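PDB 6ZYV: CIR protein from Plasmodium chabaudi chabaudi, which is of unknown function but belongs to the PIR variant antigen family of malaria parasites and probably acts at the surface of infected red blood cells. Local coordinates for residues A[6-11]-A[88-93]; A[62-67]-A[122-127]. The protein carries 5 engineered substitutions. All coordinates share one frame; numbering follows the deposited sequence.

Contact 1: A[6-11]-A[88-93]; sequences DNLKYV and AGYAIL
The backbone carbonyl oxygen of Asn7, whose side chain meets Tyr90 across the contact, is gripped by two amides: Val11 N lies 3.0 Å from Asn7 O, and Tyr10 N lies 3.1 Å from the same oxygen. The two bonds hold the backbone in a turn here and leave the side chains of Asn7, Leu8 and Val11 grouped around one aromatic ring. Tyr90 supplies the whole answering surface of 88-93. Its CG stands anti to the carbonyl carbon (chi1 -68°), and the phenol extends from helix 81-101 toward the N-terminal segment.

Val11 covers a face of the ring. Its CG1 makes a CH-pi contact 4.2 Å from the centroid of the Tyr90 ring, while CG2 of Val11 packs 3.9 Å from Tyr90 CD2. Leu8 CD2 approaches the far end of the ring obliquely, 3.8 Å from Tyr90 CZ, and the amide of Asn7 completes the set on the same side of the ring plane. Asn7 OD1 comes within 3.2 Å of Tyr90 OH, with the amide and ring planes turned 43° apart.

Phe70 of helix 55-71 touches both Val11 and Tyr90, and Leu8 also packs on Leu164 and Tyr168 of helix 154-174. The N-terminal turn is therefore wedged among several helices close to the centre of the chain. The chemistry is mixed: methyl groups receive the hydrocarbon part of the tyrosine, whereas its hydroxyl is placed beside an amide oxygen, so that the polar end of a buried ring does not face methyl groups alone.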
ATOM      1  N   ASP A   6      -1.476   9.391  11.620  1.00 71.37           N
ATOM      2  CA  ASP A   6      -2.558   9.600  10.651  1.00 70.46           C
ATOM      3  C   ASP A   6      -2.083   9.464   9.189  1.00 68.46           C
ATOM      4  O   ASP A   6      -2.770   9.929   8.284  1.00 68.76           O
ATOM      5  CB  ASP A   6      -3.212  10.975  10.892  1.00 73.33           C
ATOM      6  CG  ASP A   6      -4.592  11.183  10.279  1.00 79.02           C
ATOM      7  OD1 ASP A   6      -5.308  10.174  10.061  1.00 77.84           O
ATOM      8  OD2 ASP A   6      -4.961  12.367  10.021  1.00 83.49           O
ATOM      9  N   ASN A   7      -0.928   8.805   8.960  1.00 66.21           N
ATOM     10  CA  ASN A   7      -0.306   8.605   7.654  1.00 64.37           C
ATOM     11  C   ASN A   7      -1.218   7.948   6.638  1.00 61.01           C
ATOM     12  O   ASN A   7      -1.073   8.229   5.446  1.00 61.42           O
ATOM     13  CB  ASN A   7       1.012   7.822   7.781  1.00 66.08           C
ATOM     14  CG  ASN A   7       0.866   6.377   8.225  1.00 70.65           C
ATOM     15  OD1 ASN A   7       0.436   5.495   7.465  1.00 72.95           O
ATOM     16  ND2 ASN A   7       1.190   6.099   9.472  1.00 71.37           N
ATOM     17  N   LEU A   8      -2.149   7.073   7.091  1.00 57.72           N
ATOM     18  CA  LEU A   8      -3.057   6.390   6.163  1.00 55.03           C
ATOM     19  C   LEU A   8      -3.969   7.319   5.418  1.00 53.19           C
ATOM     20  O   LEU A   8      -4.360   7.008   4.303  1.00 53.14           O
ATOM     21  CB  LEU A   8      -3.870   5.255   6.796  1.00 54.30           C
ATOM     22  CG  LEU A   8      -3.161   3.945   7.052  1.00 54.38           C
ATOM     23  CD1 LEU A   8      -4.134   2.877   7.384  1.00 54.46           C
ATOM     24  CD2 LEU A   8      -2.402   3.464   5.840  1.00 54.61           C
ATOM     25  N   LYS A   9      -4.247   8.500   5.969  1.00 52.67           N
ATOM     26  CA  LYS A   9      -5.025   9.540   5.308  1.00 53.47           C
ATOM     27  C   LYS A   9      -4.424   9.844   3.911  1.00 52.60           C
ATOM     28  O   LYS A   9      -5.149   9.862   2.921  1.00 53.31           O
ATOM     29  CB  LYS A   9      -5.015  10.805   6.190  1.00 56.30           C
ATOM     30  CG  LYS A   9      -5.720  12.007   5.598  1.00 62.32           C
ATOM     31  CD  LYS A   9      -5.629  13.196   6.552  1.00 68.72           C
ATOM     32  CE  LYS A   9      -6.380  14.414   6.048  1.00 73.65           C
ATOM     33  NZ  LYS A   9      -6.121  15.614   6.897  1.00 76.43           N
ATOM     34  N   TYR A  10      -3.089   9.898   3.836  1.00 51.03           N
ATOM     35  CA  TYR A  10      -2.364  10.186   2.606  1.00 51.04           C
ATOM     36  C   TYR A  10      -2.031   8.930   1.825  1.00 49.22           C
ATOM     37  O   TYR A  10      -2.177   8.943   0.616  1.00 49.12           O
ATOM     38  CB  TYR A  10      -1.089  11.000   2.893  1.00 51.80           C
ATOM     39  CG  TYR A  10      -1.398  12.288   3.598  1.00 54.87           C
ATOM     40  CD1 TYR A  10      -2.144  13.274   2.977  1.00 57.19           C
ATOM     41  CD2 TYR A  10      -1.040  12.478   4.933  1.00 57.04           C
ATOM     42  CE1 TYR A  10      -2.455  14.459   3.633  1.00 59.99           C
ATOM     43  CE2 TYR A  10      -1.392  13.630   5.617  1.00 59.71           C
ATOM     44  CZ  TYR A  10      -2.082  14.630   4.960  1.00 62.41           C
ATOM     45  OH  TYR A  10      -2.398  15.782   5.651  1.00 66.97           O
ATOM     46  N   VAL A  11      -1.614   7.846   2.494  1.00 47.31           N
ATOM     47  CA  VAL A  11      -1.288   6.574   1.838  1.00 45.70           C
ATOM     48  C   VAL A  11      -2.475   6.050   1.038  1.00 45.78           C
ATOM     49  O   VAL A  11      -2.313   5.701  -0.134  1.00 45.96           O
ATOM     50  CB  VAL A  11      -0.788   5.558   2.884  1.00 45.21           C
ATOM     51  CG1 VAL A  11      -0.669   4.148   2.306  1.00 45.07           C
ATOM     52  CG2 VAL A  11       0.531   6.011   3.487  1.00 44.80           C
ATOM     53  N   ALA A  88       7.898   1.524   2.761  1.00 40.50           N
ATOM     54  CA  ALA A  88       8.316   0.467   1.827  1.00 41.07           C
ATOM     55  C   ALA A  88       7.308  -0.697   1.883  1.00 41.36           C
ATOM     56  O   ALA A  88       6.936  -1.245   0.853  1.00 42.58           O
ATOM     57  CB  ALA A  88       9.706  -0.034   2.175  1.00 41.28           C
ATOM     58  N   GLY A  89       6.820  -1.001   3.076  1.00 40.42           N
ATOM     59  CA  GLY A  89       5.834  -2.041   3.275  1.00 40.19           C
ATOM     60  C   GLY A  89       4.516  -1.760   2.593  1.00 39.73           C
ATOM     61  O   GLY A  89       3.948  -2.684   2.011  1.00 39.54           O
ATOM     62  N   TYR A  90       4.015  -0.495   2.641  1.00 39.86           N
ATOM     63  CA  TYR A  90       2.758  -0.129   1.968  1.00 40.32           C
ATOM     64  C   TYR A  90       2.894  -0.230   0.468  1.00 40.34           C
ATOM     65  O   TYR A  90       1.993  -0.759  -0.175  1.00 41.39           O
ATOM     66  CB  TYR A  90       2.317   1.303   2.303  1.00 41.06           C
ATOM     67  CG  TYR A  90       1.890   1.515   3.726  1.00 42.56           C
ATOM     68  CD1 TYR A  90       1.010   0.644   4.341  1.00 43.46           C
ATOM     69  CD2 TYR A  90       2.290   2.643   4.430  1.00 44.10           C
ATOM     70  CE1 TYR A  90       0.595   0.852   5.643  1.00 44.47           C
ATOM     71  CE2 TYR A  90       1.896   2.854   5.732  1.00 45.68           C
ATOM     72  CZ  TYR A  90       1.051   1.955   6.338  1.00 46.67           C
ATOM     73  OH  TYR A  90       0.661   2.274   7.606  1.00 49.56           O
ATOM     74  N   ALA A  91       4.001   0.276  -0.088  1.00 39.65           N
ATOM     75  CA  ALA A  91       4.264   0.291  -1.522  1.00 39.50           C
ATOM     76  C   ALA A  91       4.449  -1.122  -2.053  1.00 40.01           C
ATOM     77  O   ALA A  91       3.921  -1.451  -3.108  1.00 40.41           O
ATOM     78  CB  ALA A  91       5.505   1.137  -1.817  1.00 39.07           C
ATOM     79  N   ILE A  92       5.166  -1.974  -1.308  1.00 39.86           N
ATOM     80  CA  ILE A  92       5.397  -3.361  -1.712  1.00 40.22           C
ATOM     81  C   ILE A  92       4.134  -4.222  -1.551  1.00 40.00           C
ATOM     82  O   ILE A  92       3.928  -5.149  -2.330  1.00 40.70           O
ATOM     83  CB  ILE A  92       6.648  -3.916  -0.998  1.00 40.99           C
ATOM     84  CG1 ILE A  92       7.898  -3.196  -1.578  1.00 42.16           C
ATOM     85  CG2 ILE A  92       6.783  -5.450  -1.124  1.00 41.27           C
ATOM     86  CD1 ILE A  92       9.153  -3.372  -0.794  1.00 44.44           C
ATOM     87  N   LEU A  93       3.236  -3.852  -0.639  1.00 39.77           N
ATOM     88  CA  LEU A  93       1.938  -4.506  -0.490  1.00 39.56           C
ATOM     89  C   LEU A  93       1.098  -4.169  -1.726  1.00 39.00           C
ATOM     90  O   LEU A  93       0.479  -5.059  -2.301  1.00 39.17           O
ATOM     91  CB  LEU A  93       1.221  -4.023   0.795  1.00 39.43           C
ATOM     92  CG  LEU A  93      -0.189  -4.572   1.014  1.00 41.37           C
ATOM     93  CD1 LEU A  93      -0.155  -6.119   1.139  1.00 42.03           C
ATOM     94  CD2 LEU A  93      -0.866  -3.898   2.248  1.00 41.47           C
TER

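Contact 2: A[62-67]-A[122-127]; sequences GFIWLL and TNYASH. Engineered in segment 122-127: Ala125 (natural residue Thr).
A nearly parallel helix pair in an all-helical ectodomain joins Ile64 and Leu67 to Tyr124: the short axes of 62-67 and 122-127 differ in direction by 9° and approach to 9.9 Å. Ile64 fits against the start of the tyrosine side chain, its CD1 lying 3.8 Å from Tyr124 CB, while the CG1 carbon of Ile64 is 4.0 Å from Tyr124 CD1. The other branch of the isoleucine points to the backbone, with CG2 of Ile64 3.9 Å from Asn123 O. One turn further on, Leu67 CD1 meets the ring at its edge, in the ring plane, 3.9 Å from Tyr124 CE1. Because CG of Tyr124 is anti to the backbone N (chi1 -180°), the ring slants across the neighbouring helix, so that its near end meets Ile64 and its edge meets Leu67.

The phenol end of Tyr124 is held by a hydrogen bond between its OH and that of Tyr114. Beyond the pair, Tyr136 of helix 134-149 touches both Leu67 and Tyr124, and Val140 of that helix adds to the packing on Tyr124.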
ATOM      1  N   GLY A  62       4.702   3.962 -11.559  1.00 48.50           N
ATOM      2  CA  GLY A  62       3.653   4.130 -10.552  1.00 47.71           C
ATOM      3  C   GLY A  62       4.122   3.792  -9.152  1.00 45.77           C
ATOM      4  O   GLY A  62       3.741   4.450  -8.186  1.00 45.71           O
ATOM      5  N   PHE A  63       4.977   2.782  -9.043  1.00 44.27           N
ATOM      6  CA  PHE A  63       5.556   2.350  -7.782  1.00 43.02           C
ATOM      7  C   PHE A  63       6.531   3.413  -7.251  1.00 43.28           C
ATOM      8  O   PHE A  63       6.518   3.709  -6.060  1.00 43.51           O
ATOM      9  CB  PHE A  63       6.269   0.997  -7.961  1.00 42.05           C
ATOM     10  CG  PHE A  63       6.972   0.501  -6.723  1.00 41.55           C
ATOM     11  CD1 PHE A  63       6.273  -0.161  -5.723  1.00 42.11           C
ATOM     12  CD2 PHE A  63       8.333   0.709  -6.552  1.00 42.18           C
ATOM     13  CE1 PHE A  63       6.921  -0.605  -4.576  1.00 42.30           C
ATOM     14  CE2 PHE A  63       8.977   0.266  -5.413  1.00 43.00           C
ATOM     15  CZ  PHE A  63       8.263  -0.383  -4.428  1.00 42.50           C
ATOM     16  N   ILE A  64       7.371   3.972  -8.125  1.00 43.62           N
ATOM     17  CA  ILE A  64       8.325   5.021  -7.762  1.00 44.18           C
ATOM     18  C   ILE A  64       7.577   6.295  -7.381  1.00 44.06           C
ATOM     19  O   ILE A  64       7.890   6.903  -6.356  1.00 44.24           O
ATOM     20  CB  ILE A  64       9.342   5.250  -8.886  1.00 45.19           C
ATOM     21  CG1 ILE A  64      10.212   3.996  -9.047  1.00 46.19           C
ATOM     22  CG2 ILE A  64      10.193   6.495  -8.642  1.00 45.86           C
ATOM     23  CD1 ILE A  64      10.952   3.979 -10.342  1.00 47.21           C
ATOM     24  N   TRP A  65       6.513   6.635  -8.123  1.00 43.25           N
ATOM     25  CA  TRP A  65       5.666   7.766  -7.770  1.00 43.21           C
ATOM     26  C   TRP A  65       5.094   7.600  -6.333  1.00 43.01           C
ATOM     27  O   TRP A  65       5.162   8.539  -5.558  1.00 44.07           O
ATOM     28  CB  TRP A  65       4.538   7.944  -8.800  1.00 43.16           C
ATOM     29  CG  TRP A  65       3.663   9.130  -8.528  1.00 43.33           C
ATOM     30  CD1 TRP A  65       3.854  10.414  -8.953  1.00 44.74           C
ATOM     31  CD2 TRP A  65       2.461   9.137  -7.753  1.00 43.20           C
ATOM     32  NE1 TRP A  65       2.842  11.221  -8.486  1.00 45.40           N
ATOM     33  CE2 TRP A  65       1.987  10.464  -7.723  1.00 44.64           C
ATOM     34  CE3 TRP A  65       1.751   8.154  -7.064  1.00 43.25           C
ATOM     35  CZ2 TRP A  65       0.806  10.816  -7.074  1.00 45.28           C
ATOM     36  CZ3 TRP A  65       0.611   8.514  -6.383  1.00 44.30           C
ATOM     37  CH2 TRP A  65       0.131   9.825  -6.419  1.00 44.93           C
ATOM     38  N   LEU A  66       4.626   6.381  -5.966  1.00 41.93           N
ATOM     39  CA  LEU A  66       4.120   6.060  -4.636  1.00 41.78           C
ATOM     40  C   LEU A  66       5.143   6.309  -3.580  1.00 40.88           C
ATOM     41  O   LEU A  66       4.827   6.964  -2.608  1.00 40.27           O
ATOM     42  CB  LEU A  66       3.686   4.579  -4.499  1.00 42.29           C
ATOM     43  CG  LEU A  66       2.226   4.207  -4.701  1.00 44.25           C
ATOM     44  CD1 LEU A  66       1.965   2.789  -4.136  1.00 43.53           C
ATOM     45  CD2 LEU A  66       1.271   5.275  -4.107  1.00 44.22           C
ATOM     46  N   LEU A  67       6.350   5.730  -3.726  1.00 40.90           N
ATOM     47  CA  LEU A  67       7.435   5.907  -2.772  1.00 41.22           C
ATOM     48  C   LEU A  67       7.809   7.363  -2.614  1.00 40.99           C
ATOM     49  O   LEU A  67       8.053   7.797  -1.497  1.00 41.63           O
ATOM     50  CB  LEU A  67       8.683   5.112  -3.191  1.00 42.45           C
ATOM     51  CG  LEU A  67       8.682   3.621  -2.929  1.00 45.32           C
ATOM     52  CD1 LEU A  67      10.029   3.014  -3.375  1.00 46.74           C
ATOM     53  CD2 LEU A  67       8.433   3.327  -1.443  1.00 45.76           C
ATOM     54  N   THR A 122      15.788   4.226 -14.112  1.00 59.45           N
ATOM     55  CA  THR A 122      16.781   5.229 -13.699  1.00 60.95           C
ATOM     56  C   THR A 122      16.253   6.238 -12.650  1.00 60.45           C
ATOM     57  O   THR A 122      17.018   6.797 -11.864  1.00 61.22           O
ATOM     58  CB  THR A 122      17.338   5.909 -14.932  1.00 64.29           C
ATOM     59  OG1 THR A 122      18.431   6.715 -14.520  1.00 67.05           O
ATOM     60  CG2 THR A 122      16.283   6.730 -15.687  1.00 64.35           C
ATOM     61  N   ASN A 123      14.937   6.392 -12.589  1.00 59.04           N
ATOM     62  CA  ASN A 123      14.237   7.281 -11.674  1.00 58.44           C
ATOM     63  C   ASN A 123      14.139   6.784 -10.244  1.00 57.79           C
ATOM     64  O   ASN A 123      13.828   7.559  -9.340  1.00 57.77           O
ATOM     65  CB  ASN A 123      12.865   7.562 -12.242  1.00 59.08           C
ATOM     66  CG  ASN A 123      12.989   8.336 -13.525  1.00 61.37           C
ATOM     67  OD1 ASN A 123      13.357   9.493 -13.515  1.00 63.28           O
ATOM     68  ND2 ASN A 123      12.729   7.715 -14.656  1.00 61.93           N
ATOM     69  N   TYR A 124      14.392   5.484 -10.033  1.00 57.17           N
ATOM     70  CA  TYR A 124      14.355   4.880  -8.725  1.00 57.18           C
ATOM     71  C   TYR A 124      15.564   5.360  -7.896  1.00 58.92           C
ATOM     72  O   TYR A 124      15.388   5.821  -6.771  1.00 58.91           O
ATOM     73  CB  TYR A 124      14.345   3.346  -8.872  1.00 56.06           C
ATOM     74  CG  TYR A 124      14.304   2.613  -7.557  1.00 54.90           C
ATOM     75  CD1 TYR A 124      13.202   2.711  -6.721  1.00 54.71           C
ATOM     76  CD2 TYR A 124      15.350   1.796  -7.164  1.00 55.52           C
ATOM     77  CE1 TYR A 124      13.145   2.022  -5.520  1.00 55.08           C
ATOM     78  CE2 TYR A 124      15.305   1.094  -5.964  1.00 55.82           C
ATOM     79  CZ  TYR A 124      14.204   1.218  -5.141  1.00 56.09           C
ATOM     80  OH  TYR A 124      14.143   0.552  -3.942  1.00 56.94           O
ATOM     81  N   ALA A 125      16.777   5.296  -8.462  1.00 60.49           N
ATOM     82  CA  ALA A 125      17.971   5.757  -7.749  1.00 62.89           C
ATOM     83  C   ALA A 125      18.021   7.303  -7.568  1.00 64.23           C
ATOM     84  O   ALA A 125      18.485   7.778  -6.523  1.00 64.97           O
ATOM     85  CB  ALA A 125      19.226   5.274  -8.460  1.00 63.87           C
ATOM     86  N   SER A 126      17.503   8.072  -8.545  1.00 64.48           N
ATOM     87  CA  SER A 126      17.575   9.531  -8.454  1.00 66.16           C
ATOM     88  C   SER A 126      16.433  10.212  -7.682  1.00 66.03           C
ATOM     89  O   SER A 126      16.651  11.300  -7.144  1.00 66.79           O
ATOM     90  CB  SER A 126      17.730  10.164  -9.836  1.00 69.26           C
ATOM     91  OG  SER A 126      16.866   9.613 -10.817  1.00 72.73           O
ATOM     92  N   HIS A 127      15.237   9.616  -7.627  1.00 65.33           N
ATOM     93  CA  HIS A 127      14.109  10.257  -6.954  1.00 65.90           C
ATOM     94  C   HIS A 127      13.749   9.611  -5.620  1.00 67.46           C
ATOM     95  O   HIS A 127      13.307  10.325  -4.707  1.00 67.60           O
ATOM     96  CB  HIS A 127      12.912  10.379  -7.900  1.00 65.37           C
ATOM     97  CG  HIS A 127      13.240  11.303  -9.033  1.00 66.85           C
ATOM     98  ND1 HIS A 127      13.837  12.530  -8.774  1.00 68.79           N
ATOM     99  CD2 HIS A 127      13.078  11.180 -10.367  1.00 67.82           C
ATOM    100  CE1 HIS A 127      14.055  13.087  -9.947  1.00 69.84           C
ATOM    101  NE2 HIS A 127      13.553  12.361 -10.930  1.00 69.47           N
TER

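The centres of contacts 1 and 2 are 15 Å apart, and contact 1 lies nearer the centre of the folded chain. Their segments alternate in sequence: 6-11, then 62-67, 88-93 and finally 122-127. Helices 8-20, 55-71 and 81-101 follow one another, and the last two bring the contacts into direct touch, since Ala91 CB packs 3.7 Å from Leu67 CD2 and Ala91 O lies 3.4 Å from Phe63 CE1. Helix 81-101 thus presents Tyr90 to the N-terminal segment and Ala91 to helix 55-71, which on another side meets the short helix 122-127. A continuous run of packing therefore links the N-terminal turn to this outlying helix.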